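Intracellular growth locus, subunit C (Francisella tularensis subsp. tularensis, PDB 2QWU) is a pathogenicity-island protein that probably supports intracellular growth and cell invasion, by a molecular activity not yet established. Local coordinates at residues 84-95 against 174-185. The protein carries 2 engineered substitutions. Numbering follows the deposited sequence. Where two conformers were deposited one is given.
Sequences NPTISITLGVLI and RYHIISIDGLTT
With chi1 at 56°, Ile95 holds its CG1 between its own backbone N and carbonyl carbon, which sets CG1 over one face of the His176 ring, 3.7 Å from the centroid, in a CH-pi contact. Histidine suits this place doubly: its face takes the aliphatic branch, while His176 ND1, in the ring plane, donates to Arg174 O at 2.9 Å. Ile95 N reaches that same oxygen from the opposite face of the carbonyl plane, so two donors grip it and the imidazole is held in its rotation.

Tyr175 has CG opposite its backbone N (chi1 -175°), and its ring lies along Gly92, with OH 3.6 Å from Gly92 CA. Glycine leaves room for the phenol, whose hydroxyl bonds to Pro24 O and Ser72 OG.

The branched and aliphatic residues Ile87, Ile89, Leu91, Val93, Ile178, Ile180 and Leu183 build the buried face; Ile178 CD1 meets Val93 CG2 at 3.7 Å, while Ile89 and Ile180 lie side by side. A beta bulge at Asp181 and Gly182, where glycine suits the positive phi, shifts the register before Leu183 pairs with Ile87. Beyond it, Thr184 OG1 donates to Pro85 O at 2.7 Å.

In the main antiparallel sheet, strand 71-79 pairs with the first strand, strands 157-162 and 147-150 with the second. Paired backbone bonds satisfy main-chain N-H and C=O groups between the two, letting the aliphatic face be buried without leaving those groups unpaired.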
loop_
_atom_site.group_PDB
_atom_site.type_symbol
_atom_site.label_atom_id
_atom_site.label_comp_id
_atom_site.label_asym_id
_atom_site.label_seq_id
_atom_site.Cartn_x
_atom_site.Cartn_y
_atom_site.Cartn_z
ATOM N N ASN A 84 -2.371 18.022 7.998
ATOM C CA ASN A 84 -2.581 16.657 7.533
ATOM C C ASN A 84 -1.869 16.491 6.199
ATOM O O ASN A 84 -1.762 17.448 5.413
ATOM C CB ASN A 84 -4.083 16.352 7.343
ATOM C CG ASN A 84 -4.913 16.596 8.607
ATOM O OD1 ASN A 84 -4.492 16.306 9.735
ATOM N ND2 ASN A 84 -6.096 17.116 8.418
ATOM N N PRO A 85 -1.370 15.279 5.924
ATOM C CA PRO A 85 -0.672 15.019 4.652
ATOM C C PRO A 85 -1.654 14.799 3.523
ATOM O O PRO A 85 -2.851 14.712 3.767
ATOM C CB PRO A 85 0.090 13.743 4.941
ATOM C CG PRO A 85 -0.859 13.016 5.879
ATOM C CD PRO A 85 -1.238 14.132 6.847
ATOM N N THR A 86 -1.158 14.750 2.286
ATOM C CA THR A 86 -2.023 14.452 1.129
ATOM C C THR A 86 -1.418 13.171 0.625
ATOM O O THR A 86 -0.206 13.083 0.487
ATOM C CB THR A 86 -1.999 15.542 0.040
ATOM O OG1 THR A 86 -2.646 16.732 0.545
ATOM C CG2 THR A 86 -2.758 15.078 -1.161
ATOM N N ILE A 87 -2.272 12.186 0.376
ATOM C CA ILE A 87 -1.792 10.856 0.040
ATOM C C ILE A 87 -2.525 10.225 -1.112
ATOM O O ILE A 87 -3.750 10.370 -1.248
ATOM C CB ILE A 87 -1.977 9.934 1.331
ATOM C CG1 ILE A 87 -1.063 10.458 2.445
ATOM C CG2 ILE A 87 -1.672 8.485 1.045
ATOM C CD1 ILE A 87 -1.321 9.712 3.776
ATOM N N SER A 88 -1.778 9.508 -1.942
ATOM C CA SER A 88 -2.392 8.711 -3.010
ATOM C C SER A 88 -1.792 7.319 -2.837
ATOM O O SER A 88 -0.678 7.171 -2.352
ATOM C CB SER A 88 -2.118 9.291 -4.424
ATOM O OG SER A 88 -0.743 9.338 -4.695
ATOM N N ILE A 89 -2.559 6.293 -3.178
ATOM C CA ILE A 89 -2.076 4.923 -3.046
ATOM C C ILE A 89 -2.645 4.058 -4.140
ATOM O O ILE A 89 -3.755 4.275 -4.619
ATOM C CB ILE A 89 -2.433 4.355 -1.603
ATOM C CG1 ILE A 89 -1.713 3.016 -1.368
ATOM C CG2 ILE A 89 -3.976 4.108 -1.458
ATOM C CD1 ILE A 89 -1.868 2.587 0.109
ATOM N N THR A 90 -1.873 3.066 -4.552
ATOM C CA THR A 90 -2.301 2.109 -5.575
ATOM C C THR A 90 -2.113 0.712 -4.990
ATOM O O THR A 90 -1.018 0.381 -4.537
ATOM C CB THR A 90 -1.461 2.253 -6.861
ATOM O OG1 THR A 90 -1.687 3.575 -7.401
ATOM C CG2 THR A 90 -1.957 1.276 -7.910
ATOM N N LEU A 91 -3.223 -0.044 -4.928
ATOM C CA LEU A 91 -3.213 -1.381 -4.340
ATOM C C LEU A 91 -3.571 -2.438 -5.373
ATOM O O LEU A 91 -4.361 -2.173 -6.258
ATOM C CB LEU A 91 -4.260 -1.427 -3.189
ATOM C CG LEU A 91 -4.083 -0.404 -2.062
ATOM C CD1 LEU A 91 -5.383 -0.118 -1.375
ATOM C CD2 LEU A 91 -3.108 -0.974 -1.090
ATOM N N GLY A 92 -2.987 -3.629 -5.253
ATOM C CA GLY A 92 -3.312 -4.721 -6.149
ATOM C C GLY A 92 -4.100 -5.744 -5.324
ATOM O O GLY A 92 -3.646 -6.118 -4.255
ATOM N N VAL A 93 -5.294 -6.149 -5.787
ATOM C CA VAL A 93 -6.072 -7.140 -5.065
ATOM C C VAL A 93 -6.517 -8.240 -6.014
ATOM O O VAL A 93 -6.580 -8.051 -7.230
ATOM C CB VAL A 93 -7.306 -6.512 -4.358
ATOM C CG1 VAL A 93 -6.832 -5.427 -3.368
ATOM C CG2 VAL A 93 -8.257 -5.864 -5.419
ATOM N N LEU A 94 -6.792 -9.414 -5.466
ATOM C CA LEU A 94 -7.271 -10.522 -6.330
ATOM C C LEU A 94 -8.767 -10.715 -5.992
ATOM O O LEU A 94 -9.122 -11.154 -4.890
ATOM C CB LEU A 94 -6.454 -11.787 -6.052
ATOM C CG LEU A 94 -6.759 -12.967 -6.961
ATOM C CD1 LEU A 94 -6.437 -12.691 -8.435
ATOM C CD2 LEU A 94 -5.852 -14.112 -6.361
ATOM N N ILE A 95 -9.651 -10.324 -6.916
ATOM C CA ILE A 95 -11.103 -10.382 -6.655
ATOM C C ILE A 95 -11.892 -10.741 -7.899
ATOM O O ILE A 95 -11.396 -10.622 -9.029
ATOM C CB ILE A 95 -11.637 -8.991 -6.179
ATOM C CG1 ILE A 95 -11.289 -7.905 -7.226
ATOM C CG2 ILE A 95 -10.999 -8.622 -4.815
ATOM C CD1 ILE A 95 -11.818 -6.496 -6.904
ATOM N N ARG A 174 -9.451 -11.945 -10.795
ATOM C CA ARG A 174 -8.377 -11.326 -11.547
ATOM C C ARG A 174 -7.626 -10.338 -10.655
ATOM O O ARG A 174 -8.172 -9.845 -9.670
ATOM C CB ARG A 174 -8.923 -10.559 -12.737
ATOM C CG ARG A 174 -9.287 -11.478 -13.936
ATOM C CD ARG A 174 -10.035 -10.655 -14.992
ATOM N NE ARG A 174 -10.347 -11.484 -16.145
ATOM C CZ ARG A 174 -11.346 -12.365 -16.198
ATOM N NH1 ARG A 174 -12.167 -12.537 -15.160
ATOM N NH2 ARG A 174 -11.507 -13.109 -17.299
ATOM N N TYR A 175 -6.391 -10.062 -11.032
ATOM C CA TYR A 175 -5.613 -9.107 -10.245
ATOM C C TYR A 175 -6.165 -7.760 -10.693
ATOM O O TYR A 175 -6.113 -7.438 -11.907
ATOM C CB TYR A 175 -4.151 -9.270 -10.587
ATOM C CG TYR A 175 -3.220 -8.417 -9.738
ATOM C CD1 TYR A 175 -3.155 -8.592 -8.361
ATOM C CD2 TYR A 175 -2.332 -7.527 -10.344
ATOM C CE1 TYR A 175 -2.187 -7.887 -7.581
ATOM C CE2 TYR A 175 -1.379 -6.843 -9.608
ATOM C CZ TYR A 175 -1.310 -7.025 -8.229
ATOM O OH TYR A 175 -0.341 -6.380 -7.465
ATOM N N HIS A 176 -6.683 -6.969 -9.746
ATOM C CA HIS A 176 -7.266 -5.645 -10.055
ATOM C C HIS A 176 -6.394 -4.567 -9.429
ATOM O O HIS A 176 -5.855 -4.745 -8.342
ATOM C CB HIS A 176 -8.684 -5.462 -9.469
ATOM C CG HIS A 176 -9.791 -6.189 -10.221
ATOM N ND1 HIS A 176 -9.884 -7.563 -10.303
ATOM C CD2 HIS A 176 -10.883 -5.687 -10.850
ATOM C CE1 HIS A 176 -11.001 -7.890 -10.956
ATOM N NE2 HIS A 176 -11.618 -6.774 -11.296
ATOM N N ILE A 177 -6.297 -3.423 -10.093
ATOM C CA ILE A 177 -5.495 -2.358 -9.542
ATOM C C ILE A 177 -6.420 -1.261 -9.029
ATOM O O ILE A 177 -7.234 -0.736 -9.782
ATOM C CB ILE A 177 -4.531 -1.843 -10.624
ATOM C CG1 ILE A 177 -3.621 -3.020 -11.008
ATOM C CG2 ILE A 177 -3.811 -0.613 -10.129
ATOM C CD1 ILE A 177 -2.348 -2.678 -11.800
ATOM N N ILE A 178 -6.312 -0.933 -7.739
ATOM C CA ILE A 178 -7.161 0.085 -7.104
ATOM C C ILE A 178 -6.305 1.310 -6.892
ATOM O O ILE A 178 -5.317 1.280 -6.141
ATOM C CB ILE A 178 -7.703 -0.411 -5.703
ATOM C CG1 ILE A 178 -8.472 -1.712 -5.893
ATOM C CG2 ILE A 178 -8.473 0.650 -5.026
ATOM C CD1 ILE A 178 -8.906 -2.296 -4.491
ATOM N N SER A 179 -6.661 2.390 -7.586
ATOM C CA SER A 179 -5.901 3.662 -7.494
ATOM C C SER A 179 -6.742 4.653 -6.769
ATOM O O SER A 179 -7.832 4.950 -7.210
ATOM C CB SER A 179 -5.572 4.247 -8.895
ATOM O OG SER A 179 -4.863 3.300 -9.677
ATOM N N ILE A 180 -6.225 5.179 -5.663
ATOM C CA ILE A 180 -7.001 6.100 -4.835
ATOM C C ILE A 180 -6.211 7.376 -4.648
ATOM O O ILE A 180 -5.003 7.336 -4.373
ATOM C CB ILE A 180 -7.265 5.502 -3.425
ATOM C CG1 ILE A 180 -7.645 4.026 -3.573
ATOM C CG2 ILE A 180 -8.384 6.317 -2.733
ATOM C CD1 ILE A 180 -7.727 3.298 -2.221
ATOM N N ASP A 181 -6.883 8.526 -4.801
ATOM C CA ASP A 181 -6.197 9.817 -4.646
ATOM C C ASP A 181 -7.037 10.668 -3.691
ATOM O O ASP A 181 -8.191 10.368 -3.443
ATOM C CB ASP A 181 -6.110 10.572 -6.001
ATOM C CG ASP A 181 -5.287 9.832 -7.062
ATOM O OD1 ASP A 181 -4.023 9.742 -6.950
ATOM O OD2 ASP A 181 -5.919 9.335 -8.034
ATOM N N GLY A 182 -6.420 11.706 -3.140
ATOM C CA GLY A 182 -7.090 12.635 -2.234
ATOM C C GLY A 182 -7.383 12.103 -0.839
ATOM O O GLY A 182 -8.455 12.369 -0.264
ATOM N N LEU A 183 -6.455 11.325 -0.299
ATOM C CA LEU A 183 -6.617 10.742 1.019
ATOM C C LEU A 183 -5.723 11.488 1.999
ATOM O O LEU A 183 -4.855 12.219 1.608
ATOM C CB LEU A 183 -6.148 9.268 0.988
ATOM C CG LEU A 183 -6.966 8.267 0.172
ATOM C CD1 LEU A 183 -6.224 6.893 0.085
ATOM C CD2 LEU A 183 -8.331 8.104 0.857
ATOM N N THR A 184 -5.980 11.324 3.280
ATOM C CA THR A 184 -5.089 11.894 4.284
ATOM C C THR A 184 -5.162 10.889 5.445
ATOM O O THR A 184 -5.730 9.821 5.291
ATOM C CB THR A 184 -5.525 13.305 4.708
ATOM O OG1 THR A 184 -4.560 13.812 5.644
ATOM C CG2 THR A 184 -6.890 13.277 5.363
ATOM N N THR A 185 -4.566 11.190 6.582
ATOM C CA THR A 185 -4.632 10.247 7.716
ATOM C C THR A 185 -4.387 11.099 8.966
ATOM O O THR A 185 -3.791 12.152 8.857
ATOM C CB THR A 185 -3.477 9.196 7.609
ATOM O OG1 THR A 185 -3.462 8.336 8.777
ATOM C CG2 THR A 185 -2.112 9.891 7.551
HETATM O O HOH W 1 -3.660 12.612 -3.707
#